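Local atomic coordinates of N-acetylmuramoyl-L-alanine amidase domain-containing protein SAOUHSC_02979 (Staphylococcus aureus, PDB entry 5T1Q), a protein that probably cleaves bonds of the bacterial cell-wall peptidoglycan, with a lysozyme-like glucosaminidase domain and a CHAP amidase domain in the crystallised part. Residues A[80-92]-A[198-212]. Numbering follows the deposited sequence.
Sequences IYASVMIAQAILE and KLNSIIKHYQLTQFD
Ser83 and Asp212 clasp each other through two hydrogen bonds within the helical, lysozyme-like glucosaminidase domain, where the first turn of helix 82-92 meets the chain that follows helix 198-205. Ser83 N-H donates a hydrogen bond to Asp212 OD1 (2.8 Å), and Ser83 OG donates to Asp212 OD2 at 2.7 Å. Both oxygens accept on their syn lone pairs, so one serine grips both arms of the carboxylate and restrains its rotation. The hydroxyl reaches it because OG sits between the backbone N and the carbonyl carbon (chi1 49°). Asp212 OD2 also lies at the edge of the Tyr81 ring, 3.5 Å from Tyr81 CD1, with the ring and carboxylate planes 70° apart. The negative charge at this helix N-terminus is probably stabilised by the helix dipole.

Farther along, Ala87 offers a small surface to helix 198-205, whose axis lies at 111° to that of helix 82-92. Ala87 CB is 3.6 Å from Ile203 CG1 and also touches Ile202 CG2, Leu199 CD2 and Leu208 CD1. Ile90 CD1 lies 3.6 Å from Ile202 CG2, the two side chains running antiparallel past each other, while Leu91 CD1 meets Leu199 CD2 at 3.6 Å.

A Schellman motif with Gln207 as its C-prime residue ends helix 198-205 and turns the chain into the 3-10 segment 208-211, bringing Leu208 and Phe211 against Ile86. Helix 58-78 adjoins this apolar cluster through Ala71 at Ile86 and Ala68 at Phe211. Ile86 CD1 lies 3.8 Å from Phe211 CD2, the two side chains crossing at about a right angle.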
# COMPACT_ATOMS: atom_id res chain seq x y z
N ILE A 80 14.36 -14.48 15.11
CA ILE A 80 13.31 -13.72 14.40
C ILE A 80 12.71 -14.54 13.26
O ILE A 80 13.42 -15.31 12.60
CB ILE A 80 13.90 -12.40 13.83
CG1 ILE A 80 14.33 -11.47 14.98
CG2 ILE A 80 12.90 -11.68 12.92
CD1 ILE A 80 15.06 -10.22 14.53
N TYR A 81 11.40 -14.41 13.05
CA TYR A 81 10.74 -15.04 11.91
C TYR A 81 11.15 -14.29 10.65
O TYR A 81 10.81 -13.12 10.49
CB TYR A 81 9.21 -14.99 12.00
CG TYR A 81 8.58 -16.01 12.91
CD1 TYR A 81 8.29 -17.30 12.44
CD2 TYR A 81 8.22 -15.68 14.20
CE1 TYR A 81 7.69 -18.24 13.26
CE2 TYR A 81 7.62 -16.62 15.03
CZ TYR A 81 7.36 -17.89 14.56
OH TYR A 81 6.77 -18.81 15.40
N ALA A 82 11.89 -14.96 9.78
CA ALA A 82 12.31 -14.37 8.51
C ALA A 82 11.07 -13.98 7.69
O ALA A 82 11.08 -12.99 6.95
CB ALA A 82 13.18 -15.35 7.74
N SER A 83 10.02 -14.78 7.82
CA SER A 83 8.76 -14.53 7.12
C SER A 83 8.14 -13.20 7.51
O SER A 83 7.66 -12.46 6.65
CB SER A 83 7.79 -15.67 7.41
OG SER A 83 7.74 -15.91 8.79
N VAL A 84 8.14 -12.90 8.81
CA VAL A 84 7.60 -11.64 9.29
C VAL A 84 8.49 -10.51 8.77
O VAL A 84 8.00 -9.51 8.26
CB VAL A 84 7.47 -11.61 10.83
CG1 VAL A 84 7.04 -10.24 11.34
CG2 VAL A 84 6.47 -12.67 11.29
N MSE A 85 9.80 -10.70 8.85
CA MSE A 85 10.77 -9.69 8.40
C MSE A 85 10.64 -9.40 6.91
O MSE A 85 10.67 -8.23 6.50
CB MSE A 85 12.17 -10.18 8.77
CG MSE A 85 13.29 -9.24 8.33
SE MSE A 85 14.99 -9.92 9.07
CE MSE A 85 16.18 -8.48 8.46
N ILE A 86 10.52 -10.44 6.10
CA ILE A 86 10.41 -10.27 4.65
C ILE A 86 9.07 -9.60 4.29
O ILE A 86 9.01 -8.76 3.40
CB ILE A 86 10.57 -11.60 3.90
CG1 ILE A 86 11.98 -12.15 4.10
CG2 ILE A 86 10.31 -11.40 2.41
CD1 ILE A 86 12.18 -13.57 3.61
N ALA A 87 8.01 -10.00 5.00
CA ALA A 87 6.69 -9.45 4.77
C ALA A 87 6.66 -7.97 5.11
O ALA A 87 6.06 -7.18 4.38
CB ALA A 87 5.66 -10.21 5.58
N GLN A 88 7.28 -7.60 6.24
CA GLN A 88 7.35 -6.20 6.63
C GLN A 88 8.15 -5.40 5.61
O GLN A 88 7.77 -4.27 5.27
CB GLN A 88 7.92 -6.01 8.05
CG GLN A 88 6.92 -6.31 9.14
CD GLN A 88 7.36 -5.82 10.51
OE1 GLN A 88 8.05 -6.53 11.25
NE2 GLN A 88 6.90 -4.64 10.89
N ALA A 89 9.24 -5.98 5.09
CA ALA A 89 10.03 -5.32 4.05
C ALA A 89 9.16 -5.09 2.82
O ALA A 89 9.13 -3.98 2.28
CB ALA A 89 11.27 -6.14 3.69
N ILE A 90 8.45 -6.13 2.39
CA ILE A 90 7.54 -6.02 1.23
C ILE A 90 6.48 -4.93 1.44
O ILE A 90 6.26 -4.09 0.56
CB ILE A 90 6.83 -7.38 0.96
CG1 ILE A 90 7.81 -8.39 0.38
CG2 ILE A 90 5.66 -7.20 -0.02
CD1 ILE A 90 7.29 -9.82 0.36
N LEU A 91 5.82 -4.95 2.59
CA LEU A 91 4.74 -4.01 2.90
C LEU A 91 5.19 -2.56 2.99
O LEU A 91 4.65 -1.68 2.30
CB LEU A 91 4.04 -4.44 4.20
CG LEU A 91 2.78 -3.70 4.66
CD1 LEU A 91 2.08 -4.51 5.74
CD2 LEU A 91 3.06 -2.29 5.17
N GLU A 92 6.22 -2.32 3.81
CA GLU A 92 6.75 -0.99 4.07
C GLU A 92 7.49 -0.33 2.91
O GLU A 92 7.53 0.88 2.83
CB GLU A 92 7.67 -1.02 5.31
CG GLU A 92 6.99 -1.48 6.60
CD GLU A 92 6.01 -0.47 7.18
OE1 GLU A 92 6.10 0.75 6.88
OE2 GLU A 92 5.15 -0.90 7.99
N LYS A 198 -2.68 -7.77 6.74
CA LYS A 198 -1.87 -7.50 5.56
C LYS A 198 -0.60 -8.35 5.57
O LYS A 198 -0.26 -8.97 4.56
CB LYS A 198 -1.53 -6.01 5.46
CG LYS A 198 -2.71 -5.14 5.04
CD LYS A 198 -2.31 -3.68 5.02
CE LYS A 198 -3.43 -2.80 4.49
NZ LYS A 198 -2.96 -1.40 4.34
N LEU A 199 0.11 -8.39 6.70
CA LEU A 199 1.32 -9.20 6.79
C LEU A 199 1.01 -10.68 6.55
O LEU A 199 1.72 -11.35 5.80
CB LEU A 199 2.03 -9.02 8.14
CG LEU A 199 2.67 -7.66 8.43
CD1 LEU A 199 3.34 -7.70 9.79
CD2 LEU A 199 3.67 -7.25 7.37
N ASN A 200 -0.06 -11.17 7.17
CA ASN A 200 -0.48 -12.56 7.01
C ASN A 200 -0.74 -12.87 5.55
O ASN A 200 -0.30 -13.90 5.05
CB ASN A 200 -1.71 -12.87 7.89
CG ASN A 200 -1.41 -12.75 9.38
OD1 ASN A 200 -0.25 -12.80 9.80
ND2 ASN A 200 -2.45 -12.60 10.19
N SER A 201 -1.41 -11.95 4.85
CA SER A 201 -1.69 -12.12 3.43
C SER A 201 -0.40 -12.25 2.61
O SER A 201 -0.31 -13.07 1.70
CB SER A 201 -2.50 -10.94 2.90
OG SER A 201 -2.75 -11.10 1.51
N ILE A 202 0.59 -11.42 2.92
CA ILE A 202 1.87 -11.45 2.21
C ILE A 202 2.61 -12.78 2.49
O ILE A 202 3.11 -13.43 1.58
CB ILE A 202 2.76 -10.26 2.62
CG1 ILE A 202 2.11 -8.94 2.18
CG2 ILE A 202 4.14 -10.39 1.98
CD1 ILE A 202 2.75 -7.69 2.76
N ILE A 203 2.66 -13.16 3.76
CA ILE A 203 3.35 -14.38 4.18
C ILE A 203 2.77 -15.61 3.50
O ILE A 203 3.52 -16.45 2.99
CB ILE A 203 3.31 -14.54 5.71
CG1 ILE A 203 4.12 -13.41 6.37
CG2 ILE A 203 3.86 -15.90 6.12
CD1 ILE A 203 3.94 -13.31 7.86
N LYS A 204 1.45 -15.70 3.50
CA LYS A 204 0.76 -16.83 2.92
C LYS A 204 0.99 -16.95 1.41
O LYS A 204 1.47 -17.96 0.93
CB LYS A 204 -0.74 -16.72 3.19
CG LYS A 204 -1.58 -17.84 2.62
CD LYS A 204 -3.04 -17.66 3.00
CE LYS A 204 -3.91 -18.71 2.35
NZ LYS A 204 -5.36 -18.46 2.62
N HIS A 205 0.67 -15.88 0.68
CA HIS A 205 0.75 -15.90 -0.76
C HIS A 205 2.18 -16.06 -1.30
O HIS A 205 2.40 -16.82 -2.25
CB HIS A 205 0.10 -14.63 -1.34
CG HIS A 205 0.02 -14.63 -2.83
ND1 HIS A 205 0.85 -13.86 -3.62
CD2 HIS A 205 -0.75 -15.34 -3.68
CE1 HIS A 205 0.58 -14.08 -4.89
NE2 HIS A 205 -0.39 -14.98 -4.95
N TYR A 206 3.15 -15.38 -0.70
CA TYR A 206 4.53 -15.51 -1.17
C TYR A 206 5.31 -16.67 -0.52
O TYR A 206 6.50 -16.81 -0.77
CB TYR A 206 5.26 -14.16 -1.08
CG TYR A 206 4.71 -13.17 -2.09
CD1 TYR A 206 5.00 -13.29 -3.44
CD2 TYR A 206 3.88 -12.11 -1.69
CE1 TYR A 206 4.50 -12.40 -4.37
CE2 TYR A 206 3.37 -11.21 -2.62
CZ TYR A 206 3.69 -11.36 -3.96
OH TYR A 206 3.20 -10.49 -4.91
N GLN A 207 4.61 -17.50 0.26
CA GLN A 207 5.17 -18.69 0.89
C GLN A 207 6.47 -18.38 1.65
O GLN A 207 7.48 -19.08 1.51
CB GLN A 207 5.42 -19.78 -0.16
CG GLN A 207 4.18 -20.23 -0.93
CD GLN A 207 3.19 -21.05 -0.11
OE1 GLN A 207 3.55 -21.74 0.83
NE2 GLN A 207 1.93 -21.01 -0.52
N LEU A 208 6.41 -17.34 2.47
CA LEU A 208 7.58 -16.88 3.18
C LEU A 208 8.03 -17.75 4.36
O LEU A 208 9.15 -17.56 4.87
CB LEU A 208 7.39 -15.42 3.61
CG LEU A 208 7.02 -14.43 2.50
CD1 LEU A 208 6.87 -13.02 3.08
CD2 LEU A 208 8.06 -14.43 1.39
N THR A 209 7.20 -18.69 4.82
CA THR A 209 7.61 -19.58 5.92
C THR A 209 8.75 -20.51 5.48
O THR A 209 9.50 -21.01 6.31
CB THR A 209 6.47 -20.47 6.44
OG1 THR A 209 5.91 -21.22 5.35
CG2 THR A 209 5.38 -19.62 7.09
N GLN A 210 8.88 -20.72 4.17
CA GLN A 210 9.94 -21.58 3.66
C GLN A 210 11.34 -21.02 4.00
O GLN A 210 12.34 -21.68 3.75
CB GLN A 210 9.79 -21.80 2.15
CG GLN A 210 10.29 -20.67 1.27
CD GLN A 210 10.01 -20.91 -0.21
OE1 GLN A 210 10.91 -21.28 -0.96
NE2 GLN A 210 8.75 -20.75 -0.61
N PHE A 211 11.39 -19.80 4.54
CA PHE A 211 12.65 -19.16 4.95
C PHE A 211 12.81 -19.11 6.48
O PHE A 211 13.76 -18.50 6.99
CB PHE A 211 12.75 -17.75 4.36
CG PHE A 211 12.57 -17.70 2.87
CD1 PHE A 211 13.53 -18.25 2.02
CD2 PHE A 211 11.44 -17.11 2.30
CE1 PHE A 211 13.37 -18.21 0.65
CE2 PHE A 211 11.29 -17.06 0.93
CZ PHE A 211 12.25 -17.61 0.10
N ASP A 212 11.88 -19.74 7.21
CA ASP A 212 11.92 -19.75 8.67
C ASP A 212 12.70 -20.93 9.25
O ASP A 212 13.13 -20.87 10.39
CB ASP A 212 10.49 -19.78 9.25
CG ASP A 212 9.74 -18.46 9.06
OD1 ASP A 212 10.39 -17.43 8.80
OD2 ASP A 212 8.49 -18.46 9.19
O HOH W 1 13.38 -17.47 10.96